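Local atomic coordinates of acidocalcisomal pyrophosphatase (Trypanosoma cruzi, PDB entry 5CUV), a protein that probably hydrolyses inorganic pyrophosphate to orthophosphate with magnesium as cofactor. Residues I36-D41 / F84-V89; R78-M83 / E133-W138; D296-G301 / D359-W364. One frame throughout, in Å; residues are numbered along the deposited sequence.

Interaction 1: I36-D41 / F84-V89; sequences IGTGLD and FSAFDV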
loop_
_atom_site.group_PDB
_atom_site.type_symbol
_atom_site.label_atom_id
_atom_site.label_comp_id
_atom_site.label_asym_id
_atom_site.label_seq_id
_atom_site.Cartn_x
_atom_site.Cartn_y
_atom_site.Cartn_z
ATOM N N ILE A 36 -0.543 9.703 -42.291
ATOM C CA ILE A 36 -0.018 10.945 -41.764
ATOM C C ILE A 36 -0.939 12.098 -42.142
ATOM O O ILE A 36 -1.190 12.342 -43.302
ATOM C CB ILE A 36 1.389 11.241 -42.333
ATOM C CG1 ILE A 36 2.204 9.953 -42.467
ATOM C CG2 ILE A 36 2.088 12.211 -41.482
ATOM C CD1 ILE A 36 2.154 9.045 -41.282
ATOM N N GLY A 37 -1.445 12.820 -41.160
ATOM C CA GLY A 37 -2.325 13.914 -41.484
ATOM C C GLY A 37 -1.545 15.209 -41.455
ATOM O O GLY A 37 -0.403 15.250 -40.983
ATOM N N THR A 38 -2.183 16.263 -41.968
ATOM C CA THR A 38 -1.635 17.609 -42.029
ATOM C C THR A 38 -2.031 18.390 -40.796
ATOM O O THR A 38 -1.359 19.339 -40.442
ATOM C CB THR A 38 -2.196 18.400 -43.227
ATOM O OG1 THR A 38 -3.607 18.615 -43.028
ATOM C CG2 THR A 38 -1.965 17.643 -44.543
ATOM N N GLY A 39 -3.128 18.015 -40.156
ATOM C CA GLY A 39 -3.563 18.761 -38.988
ATOM C C GLY A 39 -4.532 19.912 -39.279
ATOM O O GLY A 39 -4.788 20.741 -38.410
ATOM N N LEU A 40 -5.071 19.954 -40.494
ATOM C CA LEU A 40 -6.025 20.969 -40.929
ATOM C C LEU A 40 -7.231 20.168 -41.456
ATOM O O LEU A 40 -7.080 19.007 -41.857
ATOM C CB LEU A 40 -5.411 21.799 -42.067
ATOM C CG LEU A 40 -3.947 22.271 -41.962
ATOM C CD1 LEU A 40 -3.499 22.765 -43.316
ATOM C CD2 LEU A 40 -3.783 23.377 -40.923
ATOM N N ASP A 41 -8.418 20.762 -41.467
ATOM C CA ASP A 41 -9.624 20.069 -41.953
ATOM C C ASP A 41 -9.576 19.636 -43.428
ATOM O O ASP A 41 -9.444 20.478 -44.320
ATOM C CB ASP A 41 -10.830 20.969 -41.726
ATOM C CG ASP A 41 -11.018 21.316 -40.251
ATOM O OD1 ASP A 41 -11.631 20.496 -39.528
ATOM O OD2 ASP A 41 -10.540 22.395 -39.812
ATOM N N PHE A 84 1.173 20.566 -48.688
ATOM C CA PHE A 84 1.121 21.702 -49.612
ATOM C C PHE A 84 -0.239 21.911 -50.179
ATOM O O PHE A 84 -0.707 23.036 -50.296
ATOM C CB PHE A 84 2.038 21.496 -50.782
ATOM C CG PHE A 84 2.160 22.693 -51.656
ATOM C CD1 PHE A 84 3.078 23.694 -51.350
ATOM C CD2 PHE A 84 1.367 22.820 -52.795
ATOM C CE1 PHE A 84 3.212 24.804 -52.169
ATOM C CE2 PHE A 84 1.486 23.927 -53.623
ATOM C CZ PHE A 84 2.418 24.924 -53.305
ATOM N N SER A 85 -0.861 20.805 -50.556
ATOM C CA SER A 85 -2.194 20.854 -51.143
ATOM C C SER A 85 -3.197 21.242 -50.059
ATOM O O SER A 85 -4.174 21.941 -50.314
ATOM C CB SER A 85 -2.515 19.500 -51.768
ATOM O OG SER A 85 -3.800 19.482 -52.348
ATOM N N ALA A 86 -2.940 20.816 -48.831
ATOM C CA ALA A 86 -3.852 21.172 -47.758
ATOM C C ALA A 86 -3.940 22.691 -47.726
ATOM O O ALA A 86 -5.029 23.252 -47.774
ATOM C CB ALA A 86 -3.351 20.648 -46.398
ATOM N N PHE A 87 -2.778 23.337 -47.647
ATOM C CA PHE A 87 -2.684 24.787 -47.575
ATOM C C PHE A 87 -3.202 25.441 -48.839
ATOM O O PHE A 87 -3.521 26.622 -48.848
ATOM C CB PHE A 87 -1.240 25.189 -47.310
ATOM C CG PHE A 87 -0.899 25.334 -45.837
ATOM C CD1 PHE A 87 -1.292 26.468 -45.125
ATOM C CD2 PHE A 87 -0.176 24.340 -45.170
ATOM C CE1 PHE A 87 -0.964 26.604 -43.778
ATOM C CE2 PHE A 87 0.158 24.455 -43.824
ATOM C CZ PHE A 87 -0.228 25.580 -43.121
ATOM N N ASP A 88 -3.304 24.645 -49.896
ATOM C CA ASP A 88 -3.818 25.091 -51.201
ATOM C C ASP A 88 -5.338 24.896 -51.254
ATOM O O ASP A 88 -5.849 24.103 -52.077
ATOM C CB ASP A 88 -3.167 24.269 -52.319
ATOM C CG ASP A 88 -3.582 24.720 -53.690
ATOM O OD1 ASP A 88 -4.237 25.795 -53.793
ATOM O OD2 ASP A 88 -3.229 23.995 -54.655
ATOM N N VAL A 89 -6.027 25.614 -50.362
ATOM C CA VAL A 89 -7.492 25.559 -50.194
ATOM C C VAL A 89 -8.294 25.892 -51.434
ATOM O O VAL A 89 -9.323 25.292 -51.707
ATOM C CB VAL A 89 -7.980 26.514 -49.071
ATOM C CG1 VAL A 89 -7.304 27.882 -49.195
ATOM C CG2 VAL A 89 -9.512 26.678 -49.169
#

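Interaction 2: R78-M83 / E133-W138; sequences RVMARM and EKFWAW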
loop_
_atom_site.group_PDB
_atom_site.type_symbol
_atom_site.label_atom_id
_atom_site.label_comp_id
_atom_site.label_asym_id
_atom_site.label_seq_id
_atom_site.Cartn_x
_atom_site.Cartn_y
_atom_site.Cartn_z
ATOM N N ARG A 78 6.406 13.064 -50.669
ATOM C CA ARG A 78 5.013 12.776 -50.896
ATOM C C ARG A 78 4.154 13.243 -49.720
ATOM O O ARG A 78 2.955 13.508 -49.867
ATOM C CB ARG A 78 4.820 11.288 -51.202
ATOM C CG ARG A 78 3.458 11.013 -51.830
ATOM C CD ARG A 78 3.180 9.517 -52.092
ATOM N NE ARG A 78 3.660 8.986 -53.382
ATOM C CZ ARG A 78 4.938 8.761 -53.701
ATOM N NH1 ARG A 78 5.930 9.026 -52.832
ATOM N NH2 ARG A 78 5.223 8.231 -54.891
ATOM N N VAL A 79 4.771 13.373 -48.553
ATOM C CA VAL A 79 4.030 13.835 -47.386
ATOM C C VAL A 79 3.891 15.348 -47.381
ATOM O O VAL A 79 2.811 15.878 -47.162
ATOM C CB VAL A 79 4.714 13.419 -46.104
ATOM C CG1 VAL A 79 3.999 14.048 -44.918
ATOM C CG2 VAL A 79 4.719 11.903 -46.016
HETATM N N MSE A 80 5.008 16.024 -47.604
HETATM C CA MSE A 80 5.061 17.468 -47.633
HETATM C C MSE A 80 4.161 17.951 -48.781
HETATM O O MSE A 80 3.505 18.974 -48.681
HETATM C CB MSE A 80 6.496 17.949 -47.843
HETATM C CG MSE A 80 7.425 17.621 -46.684
HETATM SE SE MSE A 80 6.900 18.388 -45.007
HETATM C CE MSE A 80 7.188 20.264 -45.457
ATOM N N ALA A 81 4.110 17.199 -49.870
ATOM C CA ALA A 81 3.237 17.552 -50.996
ATOM C C ALA A 81 1.767 17.554 -50.544
ATOM O O ALA A 81 0.992 18.427 -50.929
ATOM C CB ALA A 81 3.430 16.549 -52.136
ATOM N N ARG A 82 1.380 16.579 -49.730
ATOM C CA ARG A 82 0.006 16.537 -49.227
ATOM C C ARG A 82 -0.188 17.695 -48.284
ATOM O O ARG A 82 -1.276 18.173 -48.136
ATOM C CB ARG A 82 -0.331 15.226 -48.482
ATOM C CG ARG A 82 -0.051 13.921 -49.269
ATOM C CD ARG A 82 -0.890 12.773 -48.754
ATOM N NE ARG A 82 -0.674 12.489 -47.329
ATOM C CZ ARG A 82 -0.211 11.326 -46.877
ATOM N NH1 ARG A 82 0.075 10.343 -47.725
ATOM N NH2 ARG A 82 -0.014 11.134 -45.586
HETATM N N MSE A 83 0.866 18.162 -47.644
HETATM C CA MSE A 83 0.717 19.277 -46.726
HETATM C C MSE A 83 0.499 20.526 -47.530
HETATM O O MSE A 83 -0.272 21.421 -47.116
HETATM C CB MSE A 83 1.964 19.421 -45.854
HETATM C CG MSE A 83 1.856 20.524 -44.814
HETATM SE SE MSE A 83 0.537 20.211 -43.458
HETATM C CE MSE A 83 1.507 18.869 -42.430
ATOM N N GLU A 133 7.063 21.954 -56.395
ATOM C CA GLU A 133 8.419 21.592 -56.788
ATOM C C GLU A 133 9.423 22.651 -56.418
ATOM O O GLU A 133 10.517 22.326 -55.943
ATOM C CB GLU A 133 8.536 21.346 -58.289
ATOM C CG GLU A 133 8.083 19.967 -58.769
ATOM C CD GLU A 133 8.617 18.826 -57.902
ATOM O OE1 GLU A 133 9.760 18.923 -57.364
ATOM O OE2 GLU A 133 7.872 17.829 -57.769
ATOM N N LYS A 134 9.075 23.916 -56.649
ATOM C CA LYS A 134 10.005 24.985 -56.318
ATOM C C LYS A 134 10.104 25.103 -54.816
ATOM O O LYS A 134 11.162 25.448 -54.294
ATOM C CB LYS A 134 9.568 26.332 -56.910
ATOM C CG LYS A 134 10.201 26.680 -58.268
ATOM C CD LYS A 134 11.729 26.328 -58.355
ATOM C CE LYS A 134 12.416 27.073 -59.519
ATOM N NZ LYS A 134 11.375 27.539 -60.490
ATOM N N PHE A 135 8.998 24.835 -54.122
ATOM C CA PHE A 135 9.007 24.911 -52.673
ATOM C C PHE A 135 9.903 23.820 -52.166
ATOM O O PHE A 135 10.928 24.083 -51.531
ATOM C CB PHE A 135 7.597 24.722 -52.102
ATOM C CG PHE A 135 7.555 24.577 -50.600
ATOM C CD1 PHE A 135 7.929 25.637 -49.768
ATOM C CD2 PHE A 135 7.202 23.340 -50.012
ATOM C CE1 PHE A 135 7.962 25.473 -48.369
ATOM C CE2 PHE A 135 7.229 23.171 -48.620
ATOM C CZ PHE A 135 7.610 24.237 -47.802
ATOM N N TRP A 136 9.518 22.588 -52.491
ATOM C CA TRP A 136 10.266 21.415 -52.063
ATOM C C TRP A 136 11.741 21.528 -52.409
ATOM O O TRP A 136 12.579 21.147 -51.633
ATOM C CB TRP A 136 9.640 20.137 -52.650
ATOM C CG TRP A 136 10.342 18.875 -52.231
ATOM C CD1 TRP A 136 10.967 17.987 -53.051
ATOM C CD2 TRP A 136 10.571 18.399 -50.887
ATOM N NE1 TRP A 136 11.577 16.990 -52.316
ATOM C CE2 TRP A 136 11.355 17.215 -50.989
ATOM C CE3 TRP A 136 10.197 18.856 -49.614
ATOM C CZ2 TRP A 136 11.772 16.482 -49.870
ATOM C CZ3 TRP A 136 10.612 18.128 -48.495
ATOM C CH2 TRP A 136 11.396 16.946 -48.635
ATOM N N ALA A 137 12.067 22.096 -53.558
ATOM C CA ALA A 137 13.472 22.246 -53.957
ATOM C C ALA A 137 14.192 23.187 -53.009
ATOM O O ALA A 137 15.355 22.987 -52.638
ATOM C CB ALA A 137 13.553 22.785 -55.360
ATOM N N TRP A 138 13.480 24.221 -52.604
ATOM C CA TRP A 138 14.054 25.211 -51.699
ATOM C C TRP A 138 14.251 24.647 -50.279
ATOM O O TRP A 138 15.282 24.899 -49.659
ATOM C CB TRP A 138 13.156 26.473 -51.634
ATOM C CG TRP A 138 13.617 27.447 -50.572
ATOM C CD1 TRP A 138 14.708 28.280 -50.631
ATOM C CD2 TRP A 138 13.064 27.609 -49.274
ATOM N NE1 TRP A 138 14.867 28.950 -49.441
ATOM C CE2 TRP A 138 13.869 28.556 -48.588
ATOM C CE3 TRP A 138 11.973 27.042 -48.611
ATOM C CZ2 TRP A 138 13.606 28.948 -47.266
ATOM C CZ3 TRP A 138 11.713 27.429 -47.285
ATOM C CH2 TRP A 138 12.527 28.372 -46.631
#

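Interaction 3: D296-G301 / D359-W364; sequences DAIEIG and DAIHEW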
loop_
_atom_site.group_PDB
_atom_site.type_symbol
_atom_site.label_atom_id
_atom_site.label_comp_id
_atom_site.label_asym_id
_atom_site.label_seq_id
_atom_site.Cartn_x
_atom_site.Cartn_y
_atom_site.Cartn_z
ATOM N N ASP A 296 -13.442 19.677 17.116
ATOM C CA ASP A 296 -12.788 18.435 17.451
ATOM C C ASP A 296 -12.678 17.510 16.292
ATOM O O ASP A 296 -13.599 17.418 15.448
ATOM C CB ASP A 296 -13.569 17.727 18.518
ATOM C CG ASP A 296 -13.486 18.399 19.795
ATOM O OD1 ASP A 296 -13.015 19.540 19.820
ATOM O OD2 ASP A 296 -13.891 17.802 20.798
ATOM N N ALA A 297 -11.573 16.773 16.267
ATOM C CA ALA A 297 -11.371 15.871 15.159
ATOM C C ALA A 297 -10.768 14.574 15.567
ATOM O O ALA A 297 -9.936 14.542 16.478
ATOM C CB ALA A 297 -10.499 16.550 14.109
ATOM N N ILE A 298 -11.186 13.517 14.878
ATOM C CA ILE A 298 -10.704 12.149 15.088
ATOM C C ILE A 298 -10.004 11.666 13.790
ATOM O O ILE A 298 -10.643 11.611 12.733
ATOM C CB ILE A 298 -11.892 11.253 15.387
ATOM C CG1 ILE A 298 -12.563 11.699 16.665
ATOM C CG2 ILE A 298 -11.484 9.860 15.551
ATOM C CD1 ILE A 298 -13.952 11.099 16.811
ATOM N N GLU A 299 -8.706 11.340 13.838
ATOM C CA GLU A 299 -7.988 10.886 12.611
ATOM C C GLU A 299 -7.877 9.361 12.707
ATOM O O GLU A 299 -7.253 8.868 13.628
ATOM C CB GLU A 299 -6.579 11.542 12.506
ATOM C CG GLU A 299 -5.719 11.238 11.235
ATOM C CD GLU A 299 -5.122 9.763 11.098
ATOM O OE1 GLU A 299 -5.102 9.258 9.943
ATOM O OE2 GLU A 299 -4.654 9.104 12.071
ATOM N N ILE A 300 -8.427 8.641 11.726
ATOM C CA ILE A 300 -8.460 7.194 11.721
ATOM C C ILE A 300 -7.373 6.345 11.029
ATOM O O ILE A 300 -7.558 5.160 10.839
ATOM C CB ILE A 300 -9.862 6.714 11.269
ATOM C CG1 ILE A 300 -10.024 6.795 9.768
ATOM C CG2 ILE A 300 -10.958 7.594 11.949
ATOM C CD1 ILE A 300 -11.486 6.624 9.320
ATOM N N GLY A 301 -6.204 6.917 10.717
ATOM C CA GLY A 301 -5.151 6.096 10.120
ATOM C C GLY A 301 -4.556 5.203 11.196
ATOM O O GLY A 301 -4.851 5.348 12.392
ATOM N N ASP A 359 -18.591 2.163 13.769
ATOM C CA ASP A 359 -19.401 1.681 14.904
ATOM C C ASP A 359 -18.704 1.912 16.263
ATOM O O ASP A 359 -19.346 2.338 17.250
ATOM C CB ASP A 359 -19.661 0.183 14.840
ATOM C CG ASP A 359 -20.504 -0.211 13.703
ATOM O OD1 ASP A 359 -21.285 0.638 13.221
ATOM O OD2 ASP A 359 -20.409 -1.401 13.292
ATOM N N ALA A 360 -17.408 1.585 16.324
ATOM C CA ALA A 360 -16.704 1.722 17.563
ATOM C C ALA A 360 -16.570 3.207 17.934
ATOM O O ALA A 360 -16.663 3.569 19.090
ATOM C CB ALA A 360 -15.391 1.042 17.464
ATOM N N ILE A 361 -16.406 4.083 16.955
ATOM C CA ILE A 361 -16.295 5.523 17.245
ATOM C C ILE A 361 -17.580 6.036 17.846
ATOM O O ILE A 361 -17.572 6.797 18.832
ATOM C CB ILE A 361 -16.035 6.328 15.972
ATOM C CG1 ILE A 361 -14.647 6.012 15.471
ATOM C CG2 ILE A 361 -16.220 7.788 16.253
ATOM C CD1 ILE A 361 -14.361 6.571 14.171
ATOM N N HIS A 362 -18.680 5.616 17.216
ATOM C CA HIS A 362 -20.000 6.032 17.642
ATOM C C HIS A 362 -20.325 5.544 19.043
ATOM O O HIS A 362 -20.789 6.292 19.882
ATOM C CB HIS A 362 -21.060 5.538 16.686
ATOM C CG HIS A 362 -22.448 5.780 17.176
ATOM N ND1 HIS A 362 -23.262 6.751 16.640
ATOM C CD2 HIS A 362 -23.124 5.258 18.226
ATOM C CE1 HIS A 362 -24.377 6.828 17.343
ATOM N NE2 HIS A 362 -24.317 5.934 18.310
ATOM N N GLU A 363 -20.048 4.278 19.296
ATOM C CA GLU A 363 -20.349 3.703 20.596
ATOM C C GLU A 363 -19.416 4.269 21.676
ATOM O O GLU A 363 -19.828 4.531 22.807
ATOM C CB GLU A 363 -20.260 2.181 20.499
ATOM C CG GLU A 363 -20.581 1.464 21.813
ATOM C CD GLU A 363 -22.089 1.360 22.123
ATOM O OE1 GLU A 363 -22.923 2.110 21.535
ATOM O OE2 GLU A 363 -22.416 0.519 22.993
ATOM N N TRP A 364 -18.163 4.505 21.320
ATOM C CA TRP A 364 -17.249 5.057 22.290
ATOM C C TRP A 364 -17.781 6.452 22.772
ATOM O O TRP A 364 -17.889 6.700 23.959
ATOM C CB TRP A 364 -15.799 5.116 21.717
ATOM C CG TRP A 364 -14.724 5.188 22.805
ATOM C CD1 TRP A 364 -13.926 4.159 23.268
ATOM C CD2 TRP A 364 -14.268 6.372 23.493
ATOM N NE1 TRP A 364 -13.003 4.642 24.171
ATOM C CE2 TRP A 364 -13.186 5.986 24.326
ATOM C CE3 TRP A 364 -14.664 7.713 23.476
ATOM C CZ2 TRP A 364 -12.491 6.892 25.123
ATOM C CZ3 TRP A 364 -13.973 8.620 24.276
ATOM C CH2 TRP A 364 -12.891 8.202 25.090
#

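Interaction 1: I36-D41 / F84-V89
L40 and T38 converge on A86 and F87 near the C-terminal part of helix 73-87, a purely nonpolar meeting in which the methyl of A86 is the focus. A86 CB lies 3.7 Å from L40 CD1 and 3.8 Å from T38 CG2, so both loop side chains rest on the same small residue. L40 CD1 also reaches over one face of the F87 ring. It stands 4.2 Å from the F87 ring centroid and 14° off the normal, the geometry of a CH-pi contact, and the two side chains cross at about a right angle. With CG of L40 beside its backbone N and anti to its carbonyl carbon (chi1 -43°), the branch is carried toward A86 and the ring together.

The loop presents these groups through an ST turn: L40 N donates to T38 OG1 at 3.2 Å with an angle of 149°. The tight part, centred on A86 CB, is small: the whole contact buries 158 Å², and its four touching residues all stay partly exposed, with S85 and D41 exposed on the solvent side. A weak hydrogen bond joins G39 O to S180 OG of the second subunit.

Past F87, the carboxylate of D88 accepts from the backbone N of L92 and of G93. Helices 73-87 and 97-106 with strand 95-96, and helices 113-123 and 132-141 with strand 129-130, are consistent with a pair of EF-hand-like units joined by the antiparallel pairing of these strands. Y106 of helix 97-106 bonds to T38 O through OH, touches L40 and meets the F87 ring steeply, while F87 also packs on M103 and L95, so the N-terminal loop lies against both helices.

Interaction 2: R78-M83 / E133-W138
R82 NH2 is gripped twice, by a salt bridge to E60 OE2 and by a hydrogen bond to I36 O, while M80 on the same helix turns to F135 and W136 of helix 132-141. The guanidinium thus ties helix 73-87 to the N-terminal region and takes no part in the helix-helix contact itself.

That contact depends on one long side chain. M80, a selenomethionine here, runs its CG to 3.7 Å from W136 CZ3, with M80 CB at 4.2 Å from the same carbon, and the two side chains cross at about a right angle. The chain of M80 then bends at both chi2 (-60°) and chi3 (-67°), bringing CE round to the edge of the F135 ring, where M80 CE lies 4.3 Å from F135 CE2. Stem and tip therefore serve different aromatic partners. The closest CA atoms, those of M80 and W136, are 7.9 Å apart.

The contact probably sets the first helix of one EF-hand-like unit against the last of another. F135 continues the core onto I100 and M103 of helix 97-106, and M80 and W136 also pack on G256 and N255 of the second subunit, respectively. All three touching residues are buried and no hydrogen bond joins the segments, which implies that the helices cohere here through dispersion and exclusion of water, without directional polar bonds across the contact.

Interaction 3: D296-G301 / D359-W364
I361 meets I298 and I300 with a different branch for each, and these aliphatic contacts are all that joins the two segments directly. I361 CG2 lies 4.1 Å from I298 CD1, the side chains sliding past each other in opposite directions. I361 CD1 comes to 4.2 Å from I300 CG2, and this pair crosses at about a right angle. I298 is extended at its tip (chi2 164°), which projects CD1 toward the helix. All three residues are buried.

Polar bonds are made by D296, at the start of the strand, and by E299, between the two isoleucines. E299 OE1 accepts from S335 N and makes a weak bond with G301 N across the step from strand to loop. D296 OD2 forms a salt bridge with K330 NZ, and D296 belongs with D291 and D328 to the magnesium site, the ion being about 10 Å from the side chain of I298.

Strand 296-299 runs antiparallel to 269-272 and parallel to 326-335 in the mixed sheet, part of the OB-like barrel known from this family. A297 and E299 touch F226 of strand 224-228, whereas I298 and I300 face helix 357-367, also packing on F365 and C357; A360 of that helix in turn contacts W233 of the third subunit.

Interactions 1 and 2 both use helix 73-87, which the N-terminal loop and helix 132-141 each contact; their centres are 12 Å apart, and along the chain their segments alternate. T38 packs on M83 between them. Interaction 3 follows later in the chain, in the pyrophosphatase region, with its centre 63 Å from that of interaction 1 and 72 Å from that of interaction 2, on the opposite side of the chain's centre. Two separate bodies result, a helical one and a barrel with a flanking helix that carries the magnesium site. Both meet neighbouring subunits, interactions 1 and 2 touching the second and interaction 3 the third and fourth.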